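PDB 6EXS: peptide ABC transporter permease from Staphylococcus hominis, which binds a thioalcohol-conjugated peptide and probably carries such malodour precursors and other peptides across the cell membrane. Local coordinates for residues A[1-4]-A[5-8]; A[94-97]-A[98-102]; A[255-258]-A[259-263]; A[364-367]-A[368-372]. One frame throughout, in Å; residues are numbered along the deposited sequence.

Contact 1 of 4, residues A[1-4]-A[5-8]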
ATOM      1  N   GLN A   1      19.540  25.628 -12.514  1.00 87.11           N
ATOM      2  CA  GLN A   1      18.164  25.333 -12.117  1.00 85.51           C
ATOM      3  C   GLN A   1      17.639  24.099 -12.847  1.00 88.75           C
ATOM      4  O   GLN A   1      17.767  24.008 -14.073  1.00 88.97           O
ATOM      5  CB  GLN A   1      17.253  26.545 -12.382  1.00 87.34           C
ATOM      6  CG  GLN A   1      16.001  26.612 -11.512  1.00 98.19           C
ATOM      7  CD  GLN A   1      15.279  27.934 -11.674  1.00117.89           C
ATOM      8  OE1 GLN A   1      14.217  28.022 -12.306  1.00113.86           O
ATOM      9  NE2 GLN A   1      15.837  28.996 -11.105  1.00108.58           N
ATOM     10  N   THR A   2      17.030  23.161 -12.086  1.00 83.82           N
ATOM     11  CA  THR A   2      16.439  21.909 -12.588  1.00 82.31           C
ATOM     12  C   THR A   2      15.183  22.151 -13.447  1.00 85.01           C
ATOM     13  O   THR A   2      14.761  21.252 -14.182  1.00 83.86           O
ATOM     14  CB  THR A   2      16.151  20.930 -11.430  1.00 91.40           C
ATOM     15  OG1 THR A   2      15.417  21.600 -10.401  1.00 93.64           O
ATOM     16  CG2 THR A   2      17.411  20.288 -10.855  1.00 90.02           C
ATOM     17  N   ILE A   3      14.593  23.363 -13.344  1.00 81.27           N
ATOM     18  CA  ILE A   3      13.395  23.795 -14.079  1.00 80.29           C
ATOM     19  C   ILE A   3      13.773  24.304 -15.493  1.00 82.29           C
ATOM     20  O   ILE A   3      12.948  24.241 -16.411  1.00 81.30           O
ATOM     21  CB  ILE A   3      12.557  24.812 -13.228  1.00 83.60           C
ATOM     22  CG1 ILE A   3      12.140  24.220 -11.840  1.00 82.54           C
ATOM     23  CG2 ILE A   3      11.341  25.392 -13.984  1.00 84.50           C
ATOM     24  CD1 ILE A   3      11.306  22.878 -11.830  1.00 84.24           C
ATOM     25  N   GLN A   4      15.032  24.758 -15.667  1.00 78.35           N
ATOM     26  CA  GLN A   4      15.559  25.249 -16.948  1.00 78.79           C
ATOM     27  C   GLN A   4      15.685  24.120 -17.981  1.00 79.54           C
ATOM     28  O   GLN A   4      15.486  24.352 -19.177  1.00 80.27           O
ATOM     29  CB  GLN A   4      16.923  25.935 -16.752  1.00 81.52           C
ATOM     30  CG  GLN A   4      16.848  27.317 -16.113  1.00 99.20           C
ATOM     31  CD  GLN A   4      18.197  27.996 -16.102  1.00123.55           C
ATOM     32  OE1 GLN A   4      18.576  28.691 -17.049  1.00122.44           O
ATOM     33  NE2 GLN A   4      18.958  27.809 -15.035  1.00114.24           N
ATOM     34  N   SER A   5      16.011  22.906 -17.511  1.00 72.20           N
ATOM     35  CA  SER A   5      16.212  21.714 -18.334  1.00 70.54           C
ATOM     36  C   SER A   5      14.927  20.914 -18.651  1.00 71.12           C
ATOM     37  O   SER A   5      15.010  19.891 -19.338  1.00 71.05           O
ATOM     38  CB  SER A   5      17.241  20.804 -17.664  1.00 72.95           C
ATOM     39  OG  SER A   5      16.784  20.341 -16.402  1.00 77.20           O
ATOM     40  N   ILE A   6      13.749  21.352 -18.145  1.00 64.59           N
ATOM     41  CA  ILE A   6      12.507  20.584 -18.323  1.00 61.99           C
ATOM     42  C   ILE A   6      11.321  21.381 -18.896  1.00 61.75           C
ATOM     43  O   ILE A   6      11.075  22.512 -18.455  1.00 60.74           O
ATOM     44  CB  ILE A   6      12.087  19.853 -17.005  1.00 63.75           C
ATOM     45  CG1 ILE A   6      11.788  20.830 -15.836  1.00 64.45           C
ATOM     46  CG2 ILE A   6      13.132  18.836 -16.609  1.00 63.94           C
ATOM     47  CD1 ILE A   6      11.190  20.205 -14.605  1.00 70.32           C
ATOM     48  N   PRO A   7      10.528  20.759 -19.818  1.00 55.28           N
ATOM     49  CA  PRO A   7       9.326  21.440 -20.334  1.00 54.51           C
ATOM     50  C   PRO A   7       8.302  21.647 -19.213  1.00 53.40           C
ATOM     51  O   PRO A   7       8.124  20.761 -18.382  1.00 48.62           O
ATOM     52  CB  PRO A   7       8.816  20.501 -21.436  1.00 56.15           C
ATOM     53  CG  PRO A   7       9.391  19.190 -21.125  1.00 59.66           C
ATOM     54  CD  PRO A   7      10.692  19.424 -20.429  1.00 55.75           C
ATOM     55  N   GLN A   8       7.705  22.853 -19.147  1.00 51.03           N
ATOM     56  CA  GLN A   8       6.769  23.229 -18.084  1.00 49.63           C
ATOM     57  C   GLN A   8       5.299  22.978 -18.424  1.00 51.92           C
ATOM     58  O   GLN A   8       4.436  23.157 -17.564  1.00 50.82           O
ATOM     59  CB  GLN A   8       7.010  24.679 -17.630  1.00 51.69           C
ATOM     60  CG  GLN A   8       8.154  24.806 -16.606  1.00 61.42           C
ATOM     61  CD  GLN A   8       7.948  23.973 -15.352  1.00 71.13           C
ATOM     62  OE1 GLN A   8       6.942  24.102 -14.635  1.00 61.68           O
ATOM     63  NE2 GLN A   8       8.885  23.070 -15.084  1.00 59.10           N
TER
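A type I beta turn from I3 to I6 brings these two isoleucines together near the start of the chain. The turn lies in the N-terminal loop that precedes the short strand 10-11, at the surface, its centre about 31 Å from the centre of the chain. Its closing bond is weak: I6 N reaches I3 O at 3.5 Å, though the N-H points at the oxygen fairly straight, at 163°. Just before it, Q4 N donates to Q1 O at 3.3 Å.

The hydroxyl of S5 points back to the carbonyl of T2. Its OG lies 3.1 Å from T2 O, a weak bond; the hydroxyl also pairs with S206 OG. The methylene of I6 also meets this carbonyl, with CG1 3.4 Å from T2 O. A chi1 of 62° tucks I6 CG1 into the notch flanked by its own N and C, which carries it to the T2 carbonyl.

The apolar part is small. The terminal methyls I3 CD1 and I6 CD1 touch at 3.9 Å, the side chains slanting across each other. On its other branch, I3 CG2 lies 3.6 Å from Q8 NE2, and the two side chains cross at about a right angle. The bend of Q8 at chi2 (-58°) brings its amide to the isoleucine.

Q8 NE2 has its polar partner in L139 O, and I3 and Q8 both pack on P141, in the loop between helices 110-137 and 147-174. T2 touches S206 and V207, so the turn also rests on the loop that follows helix 178-204.

Contact 2 of 4, residues A[94-97]-A[98-102]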
ATOM      1  N   GLY A  94      14.945   0.160  -9.166  1.00 40.14           N
ATOM      2  CA  GLY A  94      13.701  -0.369  -8.627  1.00 38.34           C
ATOM      3  C   GLY A  94      12.867  -1.054  -9.689  1.00 41.21           C
ATOM      4  O   GLY A  94      12.495  -2.214  -9.524  1.00 41.48           O
ATOM      5  N   ALA A  95      12.625  -0.361 -10.814  1.00 37.23           N
ATOM      6  CA  ALA A  95      11.856  -0.866 -11.958  1.00 36.08           C
ATOM      7  C   ALA A  95      12.415  -2.176 -12.531  1.00 39.93           C
ATOM      8  O   ALA A  95      11.639  -3.078 -12.821  1.00 39.21           O
ATOM      9  CB  ALA A  95      11.775   0.194 -13.046  1.00 36.79           C
ATOM     10  N   VAL A  96      13.762  -2.281 -12.676  1.00 36.78           N
ATOM     11  CA  VAL A  96      14.464  -3.459 -13.202  1.00 36.17           C
ATOM     12  C   VAL A  96      14.268  -4.619 -12.219  1.00 40.17           C
ATOM     13  O   VAL A  96      13.847  -5.705 -12.622  1.00 40.61           O
ATOM     14  CB  VAL A  96      15.967  -3.155 -13.503  1.00 39.99           C
ATOM     15  CG1 VAL A  96      16.745  -4.436 -13.839  1.00 40.62           C
ATOM     16  CG2 VAL A  96      16.106  -2.140 -14.631  1.00 39.34           C
ATOM     17  N   LEU A  97      14.516  -4.359 -10.924  1.00 36.20           N
ATOM     18  CA  LEU A  97      14.332  -5.323  -9.845  1.00 35.25           C
ATOM     19  C   LEU A  97      12.884  -5.843  -9.773  1.00 40.39           C
ATOM     20  O   LEU A  97      12.693  -7.053  -9.638  1.00 40.80           O
ATOM     21  CB  LEU A  97      14.800  -4.725  -8.516  1.00 34.60           C
ATOM     22  CG  LEU A  97      16.318  -4.563  -8.376  1.00 39.63           C
ATOM     23  CD1 LEU A  97      16.662  -3.784  -7.138  1.00 39.61           C
ATOM     24  CD2 LEU A  97      17.028  -5.916  -8.314  1.00 43.74           C
ATOM     25  N   ILE A  98      11.873  -4.942  -9.938  1.00 35.95           N
ATOM     26  CA  ILE A  98      10.443  -5.285  -9.954  1.00 34.54           C
ATOM     27  C   ILE A  98      10.138  -6.256 -11.127  1.00 40.43           C
ATOM     28  O   ILE A  98       9.454  -7.260 -10.904  1.00 39.43           O
ATOM     29  CB  ILE A  98       9.539  -4.013  -9.934  1.00 35.89           C
ATOM     30  CG1 ILE A  98       9.539  -3.361  -8.543  1.00 34.49           C
ATOM     31  CG2 ILE A  98       8.098  -4.311 -10.407  1.00 35.42           C
ATOM     32  CD1 ILE A  98       9.132  -1.893  -8.530  1.00 40.28           C
ATOM     33  N   ILE A  99      10.681  -5.979 -12.353  1.00 38.49           N
ATOM     34  CA  ILE A  99      10.510  -6.855 -13.537  1.00 39.11           C
ATOM     35  C   ILE A  99      11.073  -8.271 -13.268  1.00 42.53           C
ATOM     36  O   ILE A  99      10.481  -9.253 -13.719  1.00 41.22           O
ATOM     37  CB  ILE A  99      11.113  -6.238 -14.827  1.00 43.47           C
ATOM     38  CG1 ILE A  99      10.415  -4.932 -15.153  1.00 44.95           C
ATOM     39  CG2 ILE A  99      10.981  -7.188 -16.028  1.00 45.77           C
ATOM     40  CD1 ILE A  99      11.161  -3.990 -16.048  1.00 58.18           C
ATOM     41  N   ILE A 100      12.225  -8.361 -12.548  1.00 38.92           N
ATOM     42  CA  ILE A 100      12.874  -9.630 -12.216  1.00 38.79           C
ATOM     43  C   ILE A 100      11.946 -10.460 -11.328  1.00 40.91           C
ATOM     44  O   ILE A 100      11.750 -11.643 -11.601  1.00 40.25           O
ATOM     45  CB  ILE A 100      14.315  -9.437 -11.652  1.00 42.49           C
ATOM     46  CG1 ILE A 100      15.216  -8.714 -12.689  1.00 43.20           C
ATOM     47  CG2 ILE A 100      14.940 -10.781 -11.212  1.00 43.63           C
ATOM     48  CD1 ILE A 100      16.629  -8.224 -12.170  1.00 48.07           C
ATOM     49  N   GLY A 101      11.327  -9.802 -10.340  1.00 36.37           N
ATOM     50  CA  GLY A 101      10.345 -10.400  -9.440  1.00 35.36           C
ATOM     51  C   GLY A 101       9.134 -10.944 -10.173  1.00 39.96           C
ATOM     52  O   GLY A 101       8.596 -11.981  -9.799  1.00 41.29           O
ATOM     53  N   HIS A 102       8.700 -10.269 -11.231  1.00 36.84           N
ATOM     54  CA  HIS A 102       7.572 -10.730 -12.029  1.00 37.04           C
ATOM     55  C   HIS A 102       7.978 -11.936 -12.890  1.00 42.17           C
ATOM     56  O   HIS A 102       7.161 -12.843 -13.080  1.00 42.02           O
ATOM     57  CB  HIS A 102       6.980  -9.589 -12.876  1.00 37.27           C
ATOM     58  CG  HIS A 102       6.182  -8.582 -12.095  1.00 39.82           C
ATOM     59  ND1 HIS A 102       4.900  -8.858 -11.654  1.00 40.89           N
ATOM     60  CD2 HIS A 102       6.488  -7.306 -11.759  1.00 41.27           C
ATOM     61  CE1 HIS A 102       4.484  -7.762 -11.041  1.00 39.64           C
ATOM     62  NE2 HIS A 102       5.405  -6.803 -11.076  1.00 40.16           N
TER
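The flat peptide groups of residues 94-97 each meet an N-H from the next turn, but not all in the same way. I100 N approaches V96 O in the carbonyl plane, at 3.1 Å. I99 N stands 27° out of the plane of the A95 carbonyl, and G101 N is tilted less, by 19°, from that of L97. These are the i to i+4 bonds of a regular alpha helix, part of helix 74-106 in the N-terminal half of a major facilitator fold. The bond from I98 N to G94 O is 2.8 Å long.

Three isoleucines follow one another, and each lays its CG1 branch back over a carbonyl oxygen. I98 CG1 is 3.3 Å from G94 O, and I99 CG1 is 3.2 Å from A95 O. In all three, CG1 stands opposite the carbonyl carbon and next to the backbone N (chi1 -74° in I98), which sends the branch toward the preceding turn.

I98 and I99 point to different neighbours. I99, with A95, packs on M189 and L193 of helix 178-204. I98 reaches S125 of helix 110-137 and E28 of helix 16-44; E28 belongs to the ExxERFxYY signature of POT transporters.

The side chain of V96 comes within about 5 Å of a bound monoolein lipid. I100 follows V96 along the partly exposed side of the helix. Its CG1 lies 3.3 Å from V96 O, and its terminal CD1 makes a looser touch with the methyl CG1 of V96, at 4.1 Å.

Contact 3 of 4, residues A[255-258]-A[259-263]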
ATOM      1  N   THR A 255       8.901 -11.266  12.995  1.00 49.54           N
ATOM      2  CA  THR A 255       9.912 -10.218  12.788  1.00 49.39           C
ATOM      3  C   THR A 255       9.237  -8.922  12.311  1.00 51.56           C
ATOM      4  O   THR A 255       9.479  -7.858  12.883  1.00 52.50           O
ATOM      5  CB  THR A 255      11.002 -10.715  11.812  1.00 57.16           C
ATOM      6  OG1 THR A 255      11.680 -11.829  12.392  1.00 53.50           O
ATOM      7  CG2 THR A 255      12.014  -9.632  11.444  1.00 56.96           C
ATOM      8  N   VAL A 256       8.371  -9.036  11.286  1.00 45.34           N
ATOM      9  CA  VAL A 256       7.623  -7.941  10.667  1.00 43.51           C
ATOM     10  C   VAL A 256       6.562  -7.399  11.656  1.00 48.25           C
ATOM     11  O   VAL A 256       6.266  -6.208  11.627  1.00 47.05           O
ATOM     12  CB  VAL A 256       7.076  -8.369   9.270  1.00 45.77           C
ATOM     13  CG1 VAL A 256       6.209  -7.285   8.624  1.00 44.44           C
ATOM     14  CG2 VAL A 256       8.226  -8.750   8.336  1.00 45.15           C
ATOM     15  N   LEU A 257       6.057  -8.249  12.582  1.00 47.21           N
ATOM     16  CA  LEU A 257       5.129  -7.814  13.634  1.00 47.06           C
ATOM     17  C   LEU A 257       5.903  -6.881  14.576  1.00 51.94           C
ATOM     18  O   LEU A 257       5.414  -5.794  14.892  1.00 51.92           O
ATOM     19  CB  LEU A 257       4.528  -9.011  14.415  1.00 47.39           C
ATOM     20  CG  LEU A 257       3.716  -8.692  15.688  1.00 51.60           C
ATOM     21  CD1 LEU A 257       2.515  -7.816  15.391  1.00 50.28           C
ATOM     22  CD2 LEU A 257       3.262  -9.955  16.374  1.00 53.75           C
ATOM     23  N   VAL A 258       7.129  -7.291  14.973  1.00 48.75           N
ATOM     24  CA  VAL A 258       8.016  -6.507  15.834  1.00 49.66           C
ATOM     25  C   VAL A 258       8.303  -5.153  15.167  1.00 53.98           C
ATOM     26  O   VAL A 258       8.073  -4.114  15.792  1.00 54.12           O
ATOM     27  CB  VAL A 258       9.299  -7.293  16.230  1.00 54.10           C
ATOM     28  CG1 VAL A 258      10.357  -6.378  16.831  1.00 54.68           C
ATOM     29  CG2 VAL A 258       8.969  -8.423  17.199  1.00 54.99           C
ATOM     30  N   LEU A 259       8.710  -5.178  13.871  1.00 50.15           N
ATOM     31  CA  LEU A 259       8.996  -3.987  13.062  1.00 49.27           C
ATOM     32  C   LEU A 259       7.807  -3.032  12.938  1.00 52.62           C
ATOM     33  O   LEU A 259       7.986  -1.825  13.061  1.00 52.55           O
ATOM     34  CB  LEU A 259       9.534  -4.370  11.676  1.00 48.32           C
ATOM     35  CG  LEU A 259      11.012  -4.741  11.597  1.00 53.32           C
ATOM     36  CD1 LEU A 259      11.348  -5.305  10.243  1.00 52.47           C
ATOM     37  CD2 LEU A 259      11.896  -3.549  11.878  1.00 55.99           C
ATOM     38  N   GLY A 260       6.613  -3.579  12.749  1.00 49.03           N
ATOM     39  CA  GLY A 260       5.386  -2.797  12.658  1.00 49.04           C
ATOM     40  C   GLY A 260       4.989  -2.090  13.937  1.00 55.42           C
ATOM     41  O   GLY A 260       4.216  -1.135  13.892  1.00 55.02           O
ATOM     42  N   VAL A 261       5.503  -2.550  15.083  1.00 54.33           N
ATOM     43  CA  VAL A 261       5.221  -1.963  16.390  1.00 55.92           C
ATOM     44  C   VAL A 261       6.351  -0.989  16.758  1.00 60.84           C
ATOM     45  O   VAL A 261       6.070   0.121  17.205  1.00 61.01           O
ATOM     46  CB  VAL A 261       4.988  -3.064  17.481  1.00 61.56           C
ATOM     47  CG1 VAL A 261       4.856  -2.460  18.879  1.00 62.91           C
ATOM     48  CG2 VAL A 261       3.761  -3.914  17.162  1.00 60.96           C
ATOM     49  N   ALA A 262       7.619  -1.409  16.561  1.00 57.61           N
ATOM     50  CA  ALA A 262       8.818  -0.646  16.915  1.00 57.68           C
ATOM     51  C   ALA A 262       9.015   0.644  16.119  1.00 60.37           C
ATOM     52  O   ALA A 262       9.213   1.697  16.735  1.00 60.71           O
ATOM     53  CB  ALA A 262      10.056  -1.527  16.816  1.00 58.55           C
ATOM     54  N   LEU A 263       8.989   0.564  14.764  1.00 54.50           N
ATOM     55  CA  LEU A 263       9.204   1.710  13.872  1.00 53.19           C
ATOM     56  C   LEU A 263       8.312   2.913  14.224  1.00 58.26           C
ATOM     57  O   LEU A 263       8.890   3.980  14.413  1.00 59.25           O
ATOM     58  CB  LEU A 263       9.107   1.348  12.376  1.00 51.48           C
ATOM     59  CG  LEU A 263      10.139   0.350  11.838  1.00 54.98           C
ATOM     60  CD1 LEU A 263       9.691  -0.215  10.519  1.00 53.64           C
ATOM     61  CD2 LEU A 263      11.526   0.961  11.729  1.00 55.48           C
TER
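Backbone hydrogen bonds dominate the contact of T255-V258 with L259-L263. L259 N donates to T255 O at 3.0 Å and G260 N to V256 O at 2.9 Å. The next bond is weak: V261 N is 3.3 Å from L257 O, and its N-H...O angle is only 126°. The same N-H has a better partner in V258 O, at 3.1 Å. This oxygen therefore takes two donors. A262 N comes nearly head-on to the C=O, at 2.8 Å, while V261 N stands above the carbonyl plane, 60° out of it. The extra i to i+3 bond marks a local tightening of the helix at V261.

This is helix 249-273. It lies between the two six-helix bundles in the sequence, which is consistent with the second of the two additional helices of bacterial POT transporters. V256 packs on V65 and L69 of helix 56-72, while L257 and V261 lie on I447 of helix 430-451, so it touches both halves of the fold. G260 O bonds S443 OG.

Apolar contacts between the side chains are slight. L257 CD1 and V261 CG2 are 4.5 Å apart. Methyl groups instead sit against carbonyls of the previous turn. With chi1 at 173°, V261 CG2 lies next to its own backbone N, which brings it to L257 O at 3.4 Å. A262 CB is at the same distance from V258 O. L259 leans its CG toward T255 O and touches a bound monoolein.

Contact 4 of 4, residues A[364-367]-A[368-372]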
ATOM      1  N   LEU A 364      -9.367  17.227  10.647  1.00 72.26           N
ATOM      2  CA  LEU A 364      -8.529  16.057  10.382  1.00 70.30           C
ATOM      3  C   LEU A 364      -8.983  14.870  11.250  1.00 71.07           C
ATOM      4  O   LEU A 364      -9.192  13.768  10.737  1.00 69.34           O
ATOM      5  CB  LEU A 364      -7.067  16.424  10.704  1.00 70.80           C
ATOM      6  CG  LEU A 364      -6.015  16.176   9.629  1.00 74.83           C
ATOM      7  CD1 LEU A 364      -4.839  17.114   9.808  1.00 75.46           C
ATOM      8  CD2 LEU A 364      -5.521  14.749   9.675  1.00 77.62           C
ATOM      9  N   ALA A 365      -9.185  15.136  12.559  1.00 66.79           N
ATOM     10  CA  ALA A 365      -9.617  14.177  13.573  1.00 65.84           C
ATOM     11  C   ALA A 365     -11.015  13.631  13.302  1.00 65.96           C
ATOM     12  O   ALA A 365     -11.210  12.433  13.445  1.00 65.29           O
ATOM     13  CB  ALA A 365      -9.543  14.807  14.959  1.00 68.17           C
ATOM     14  N   ILE A 366     -11.974  14.495  12.899  1.00 60.70           N
ATOM     15  CA  ILE A 366     -13.350  14.093  12.578  1.00 59.74           C
ATOM     16  C   ILE A 366     -13.374  13.226  11.296  1.00 60.50           C
ATOM     17  O   ILE A 366     -14.010  12.170  11.303  1.00 59.60           O
ATOM     18  CB  ILE A 366     -14.339  15.299  12.537  1.00 63.88           C
ATOM     19  CG1 ILE A 366     -14.384  16.031  13.896  1.00 66.20           C
ATOM     20  CG2 ILE A 366     -15.759  14.865  12.129  1.00 64.57           C
ATOM     21  CD1 ILE A 366     -14.912  17.512  13.856  1.00 77.96           C
ATOM     22  N   LYS A 367     -12.648  13.654  10.228  1.00 54.93           N
ATOM     23  CA  LYS A 367     -12.542  12.950   8.938  1.00 52.76           C
ATOM     24  C   LYS A 367     -11.991  11.533   9.105  1.00 54.96           C
ATOM     25  O   LYS A 367     -12.549  10.597   8.529  1.00 53.23           O
ATOM     26  CB  LYS A 367     -11.683  13.737   7.939  1.00 54.16           C
ATOM     27  CG  LYS A 367     -12.376  14.942   7.320  1.00 59.63           C
ATOM     28  CD  LYS A 367     -11.514  15.553   6.233  1.00 63.92           C
ATOM     29  CE  LYS A 367     -12.078  16.826   5.670  1.00 74.56           C
ATOM     30  NZ  LYS A 367     -11.243  17.327   4.554  1.00 83.66           N
ATOM     31  N   PHE A 368     -10.916  11.383   9.921  1.00 51.75           N
ATOM     32  CA  PHE A 368     -10.278  10.102  10.258  1.00 50.85           C
ATOM     33  C   PHE A 368     -11.228   9.206  11.046  1.00 53.54           C
ATOM     34  O   PHE A 368     -11.301   8.007  10.779  1.00 53.28           O
ATOM     35  CB  PHE A 368      -8.997  10.336  11.063  1.00 53.39           C
ATOM     36  CG  PHE A 368      -7.737  10.328  10.236  1.00 55.01           C
ATOM     37  CD1 PHE A 368      -7.500  11.319   9.286  1.00 59.01           C
ATOM     38  CD2 PHE A 368      -6.765   9.356  10.434  1.00 57.27           C
ATOM     39  CE1 PHE A 368      -6.331  11.312   8.522  1.00 59.56           C
ATOM     40  CE2 PHE A 368      -5.594   9.354   9.678  1.00 60.02           C
ATOM     41  CZ  PHE A 368      -5.382  10.333   8.729  1.00 58.34           C
ATOM     42  N   SER A 369     -11.961   9.797  12.006  1.00 49.06           N
ATOM     43  CA  SER A 369     -12.945   9.113  12.832  1.00 48.91           C
ATOM     44  C   SER A 369     -14.093   8.571  11.975  1.00 52.05           C
ATOM     45  O   SER A 369     -14.464   7.411  12.151  1.00 51.77           O
ATOM     46  CB  SER A 369     -13.461  10.040  13.929  1.00 52.71           C
ATOM     47  OG  SER A 369     -12.411  10.398  14.814  1.00 56.18           O
ATOM     48  N   ILE A 370     -14.603   9.386  11.006  1.00 47.66           N
ATOM     49  CA  ILE A 370     -15.661   9.011  10.062  1.00 46.92           C
ATOM     50  C   ILE A 370     -15.211   7.803   9.227  1.00 50.59           C
ATOM     51  O   ILE A 370     -15.973   6.841   9.083  1.00 51.24           O
ATOM     52  CB  ILE A 370     -16.092  10.210   9.173  1.00 49.81           C
ATOM     53  CG1 ILE A 370     -16.810  11.289   9.995  1.00 51.95           C
ATOM     54  CG2 ILE A 370     -16.973   9.753   8.002  1.00 49.36           C
ATOM     55  CD1 ILE A 370     -16.742  12.736   9.355  1.00 60.67           C
ATOM     56  N   GLY A 371     -13.976   7.863   8.720  1.00 45.42           N
ATOM     57  CA  GLY A 371     -13.363   6.813   7.915  1.00 43.44           C
ATOM     58  C   GLY A 371     -13.230   5.486   8.630  1.00 47.08           C
ATOM     59  O   GLY A 371     -13.634   4.456   8.085  1.00 46.90           O
ATOM     60  N   THR A 372     -12.676   5.510   9.866  1.00 43.54           N
ATOM     61  CA  THR A 372     -12.460   4.335  10.728  1.00 43.54           C
ATOM     62  C   THR A 372     -13.777   3.704  11.179  1.00 48.96           C
ATOM     63  O   THR A 372     -13.878   2.476  11.188  1.00 48.34           O
ATOM     64  CB  THR A 372     -11.571   4.685  11.925  1.00 46.38           C
ATOM     65  OG1 THR A 372     -10.468   5.454  11.467  1.00 48.91           O
ATOM     66  CG2 THR A 372     -11.050   3.466  12.622  1.00 41.51           C
TER
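Hydrogen bonds to carbonyls run from F368-T372 back to L364-K367 at the start of helix 364-389. Four are i to i+4 backbone bonds; F368 N to L364 O is 3.1 Å. A365 O is gripped twice by one residue. S369 OG reaches it at 2.7 Å and S369 N at 3.1 Å, one from each face of the carbonyl group. OG stands beside its own backbone N (chi1 -64°), which aims the hydroxyl back at the preceding turn, so that its proton is used inside the helix.

Two apolar pairs add to this. The side chains of L364 and F368 run alongside each other in one direction, with L364 CD2 3.7 Å from F368 CE1. I370 CD1 meets the I366 methyl CG2 at 3.6 Å, the two side chains slanting across each other.

The charged K367 finds its partners outside: NZ bonds Q361 OE1, and the side chain makes a cation-pi contact with W354.

L364 and F368 both touch L291 of helix 279-302 and T416 of helix 396-418. S369 touches T475 of helix 460-479, within the C-terminal bundle of the transporter.

How the contacts relate
All four contacts are local, each joining two adjoining runs of chain, so none closes a long loop. They follow in series, and none encloses or crosses another. Contact 1 is a turn in the N-terminal loop; the other three are turns of helices. Contact 2 belongs to the N-terminal helix bundle. Contact 3 lies on helix 249-273, which touches both bundles, and contact 4 begins helix 364-389 in the C-terminal one. Contacts 2 and 4 sit on opposite sides of the chain's centre, their own centres about 36 Å apart. Contact 3 is about 26 Å from contact 2 and 25 Å from contact 4, centre to centre.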